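Local coordinates for protein PROBABLE CHAIN-FATTY-ACID-CoA LIGASE FADD13 (Mycobacterium tuberculosis, PDB 3T5B) that is probably a ligase of the AMP-binding enzyme family (ANL clan), at residues 172-177 / 360-365. Numbering follows the deposited sequence.
Sequences KGVVHT and KEYWNR
Lys172 lies over one face of the Tyr362 ring: its NZ sits 4.5 Å from the ring centroid, 13° off the normal, a cation-pi contact, and its CG lies 3.3 Å from Tyr362 CD1. The two residues flank an antiparallel pairing in the three-stranded sheet of this AMP-binding fold, where strand 173-177 runs between 158-163 and the short, weakly bonded edge strand around 361-362. Gly173 O stands at the tyrosine ring's edge, and the phenol reaches on to Glu305 through a hydrogen bond from OH. CG of Lys172 points opposite the main-chain nitrogen (chi1 -152°), and bends at each later torsion curl the amine back over the tyrosine. The same chain sets CD at the edge of the Arg365 guanidinium, 3.5 Å from NH1; NH2 forms a salt bridge to Asp99 and NH1 hydrogen-bonds to Pro171 O, which probably eases the approach of the like-charged Lys172 NZ, 5.8 Å from Arg365 NH1. Val175 CG1 meets the edge of the Trp363 indole, whose NE1 hydrogen-bonds to Asp99 O. One water lies over a face of the guanidinium and in plane at the indole edge.

Val174 and Tyr362 form a non-hydrogen-bonded pair, both side chains on the same face of the sheet. Beside it, Trp363 N gives Gly173 O a hydrogen bond of 2.6 Å. Further along, Val175 N bonds to Glu361 O and Lys360 N to Val175 O. Val175 CG2 packs 3.4 Å from Glu361 CG, while Thr177 CG2 meets the Lys360 chain at about a right angle; the lysine amine continues to Asn158. At the other end the water accepts from Gly173 N and donates to Trp363 O at 2.6 Å.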
loop_
_atom_site.group_PDB
_atom_site.type_symbol
_atom_site.label_atom_id
_atom_site.label_comp_id
_atom_site.label_asym_id
_atom_site.label_seq_id
_atom_site.Cartn_x
_atom_site.Cartn_y
_atom_site.Cartn_z
ATOM N N LYS A 172 -1.120 -7.241 -15.202
ATOM C CA LYS A 172 -1.768 -6.002 -15.612
ATOM C C LYS A 172 -1.272 -4.888 -14.683
ATOM O O LYS A 172 -1.255 -5.065 -13.466
ATOM C CB LYS A 172 -3.284 -6.166 -15.457
ATOM C CG LYS A 172 -4.144 -5.335 -16.386
ATOM C CD LYS A 172 -4.484 -6.094 -17.655
ATOM C CE LYS A 172 -5.104 -7.438 -17.331
ATOM N NZ LYS A 172 -6.051 -7.324 -16.187
ATOM N N GLY A 173 -0.865 -3.753 -15.244
ATOM C CA GLY A 173 -0.401 -2.650 -14.415
ATOM C C GLY A 173 -1.516 -1.685 -14.012
ATOM O O GLY A 173 -2.106 -1.032 -14.869
ATOM N N VAL A 174 -1.818 -1.601 -12.716
ATOM C CA VAL A 174 -2.863 -0.704 -12.215
ATOM C C VAL A 174 -2.288 0.699 -12.028
ATOM O O VAL A 174 -1.389 0.896 -11.203
ATOM C CB VAL A 174 -3.405 -1.162 -10.833
ATOM C CG1 VAL A 174 -4.573 -0.268 -10.413
ATOM C CG2 VAL A 174 -3.841 -2.622 -10.885
ATOM N N VAL A 175 -2.789 1.678 -12.776
ATOM C CA VAL A 175 -2.269 3.030 -12.611
ATOM C C VAL A 175 -3.091 3.822 -11.589
ATOM O O VAL A 175 -4.319 3.899 -11.683
ATOM C CB VAL A 175 -2.224 3.820 -13.962
ATOM C CG1 VAL A 175 -2.081 2.850 -15.136
ATOM C CG2 VAL A 175 -3.443 4.694 -14.116
ATOM N N HIS A 176 -2.398 4.383 -10.598
ATOM C CA HIS A 176 -3.036 5.192 -9.565
ATOM C C HIS A 176 -2.474 6.609 -9.624
ATOM O O HIS A 176 -1.336 6.825 -10.029
ATOM C CB HIS A 176 -2.844 4.554 -8.182
ATOM C CG HIS A 176 -3.930 3.584 -7.821
ATOM N ND1 HIS A 176 -5.238 3.974 -7.631
ATOM C CD2 HIS A 176 -3.920 2.235 -7.698
ATOM C CE1 HIS A 176 -5.987 2.909 -7.413
ATOM N NE2 HIS A 176 -5.212 1.841 -7.449
ATOM N N THR A 177 -3.298 7.574 -9.249
ATOM C CA THR A 177 -2.906 8.974 -9.304
ATOM C C THR A 177 -2.793 9.568 -7.910
ATOM O O THR A 177 -3.107 8.912 -6.920
ATOM C CB THR A 177 -3.956 9.810 -10.062
ATOM O OG1 THR A 177 -5.202 9.726 -9.365
ATOM C CG2 THR A 177 -4.150 9.304 -11.486
ATOM N N LYS A 360 -7.116 4.836 -12.545
ATOM C CA LYS A 360 -7.449 5.668 -13.689
ATOM C C LYS A 360 -7.602 4.763 -14.917
ATOM O O LYS A 360 -8.486 4.959 -15.757
ATOM C CB LYS A 360 -6.334 6.676 -13.950
ATOM C CG LYS A 360 -6.461 7.405 -15.278
ATOM C CD LYS A 360 -5.135 8.016 -15.731
ATOM C CE LYS A 360 -4.739 9.227 -14.911
ATOM N NZ LYS A 360 -3.502 9.890 -15.454
ATOM N N GLU A 361 -6.733 3.763 -14.998
ATOM C CA GLU A 361 -6.708 2.842 -16.126
ATOM C C GLU A 361 -5.690 1.735 -15.874
ATOM O O GLU A 361 -4.874 1.811 -14.946
ATOM C CB GLU A 361 -6.255 3.594 -17.375
ATOM C CG GLU A 361 -4.885 4.236 -17.163
ATOM C CD GLU A 361 -4.368 4.992 -18.369
ATOM O OE1 GLU A 361 -5.155 5.722 -19.011
ATOM O OE2 GLU A 361 -3.163 4.874 -18.667
ATOM N N TYR A 362 -5.745 0.703 -16.700
ATOM C CA TYR A 362 -4.764 -0.354 -16.606
ATOM C C TYR A 362 -3.689 0.163 -17.557
ATOM O O TYR A 362 -4.014 0.661 -18.634
ATOM C CB TYR A 362 -5.336 -1.671 -17.112
ATOM C CG TYR A 362 -6.227 -2.369 -16.122
ATOM C CD1 TYR A 362 -5.723 -2.819 -14.903
ATOM C CD2 TYR A 362 -7.567 -2.610 -16.409
ATOM C CE1 TYR A 362 -6.527 -3.496 -13.996
ATOM C CE2 TYR A 362 -8.382 -3.286 -15.508
ATOM C CZ TYR A 362 -7.854 -3.725 -14.305
ATOM O OH TYR A 362 -8.655 -4.379 -13.406
ATOM N N TRP A 363 -2.424 0.068 -17.160
ATOM C CA TRP A 363 -1.335 0.554 -17.996
ATOM C C TRP A 363 -1.292 -0.118 -19.360
ATOM O O TRP A 363 -1.090 -1.326 -19.475
ATOM C CB TRP A 363 0.008 0.378 -17.278
ATOM C CG TRP A 363 1.182 0.929 -18.040
ATOM C CD1 TRP A 363 2.126 0.212 -18.739
ATOM C CD2 TRP A 363 1.531 2.310 -18.204
ATOM N NE1 TRP A 363 3.035 1.065 -19.324
ATOM C CE2 TRP A 363 2.698 2.354 -19.014
ATOM C CE3 TRP A 363 0.976 3.511 -17.747
ATOM C CZ2 TRP A 363 3.318 3.563 -19.377
ATOM C CZ3 TRP A 363 1.592 4.712 -18.109
ATOM C CH2 TRP A 363 2.753 4.727 -18.917
ATOM N N ASN A 364 -1.496 0.691 -20.394
ATOM C CA ASN A 364 -1.476 0.223 -21.764
ATOM C C ASN A 364 -2.287 -1.051 -21.992
ATOM O O ASN A 364 -1.774 -2.031 -22.518
ATOM C CB ASN A 364 -0.030 0.012 -22.210
ATOM C CG ASN A 364 0.073 -0.396 -23.664
ATOM O OD1 ASN A 364 -0.673 0.098 -24.514
ATOM N ND2 ASN A 364 1.004 -1.291 -23.963
ATOM N N ARG A 365 -3.551 -1.033 -21.576
ATOM C CA ARG A 365 -4.458 -2.167 -21.768
ATOM C C ARG A 365 -5.837 -1.562 -22.043
ATOM O O ARG A 365 -6.768 -1.750 -21.261
ATOM C CB ARG A 365 -4.527 -3.048 -20.518
ATOM C CG ARG A 365 -3.196 -3.644 -20.066
ATOM C CD ARG A 365 -2.569 -4.500 -21.155
ATOM N NE ARG A 365 -1.119 -4.637 -20.992
ATOM C CZ ARG A 365 -0.541 -5.357 -20.039
ATOM N NH1 ARG A 365 -1.286 -6.009 -19.160
ATOM N NH2 ARG A 365 0.776 -5.433 -19.962
HETATM O O HOH W 1 0.078 -3.097 -18.019
#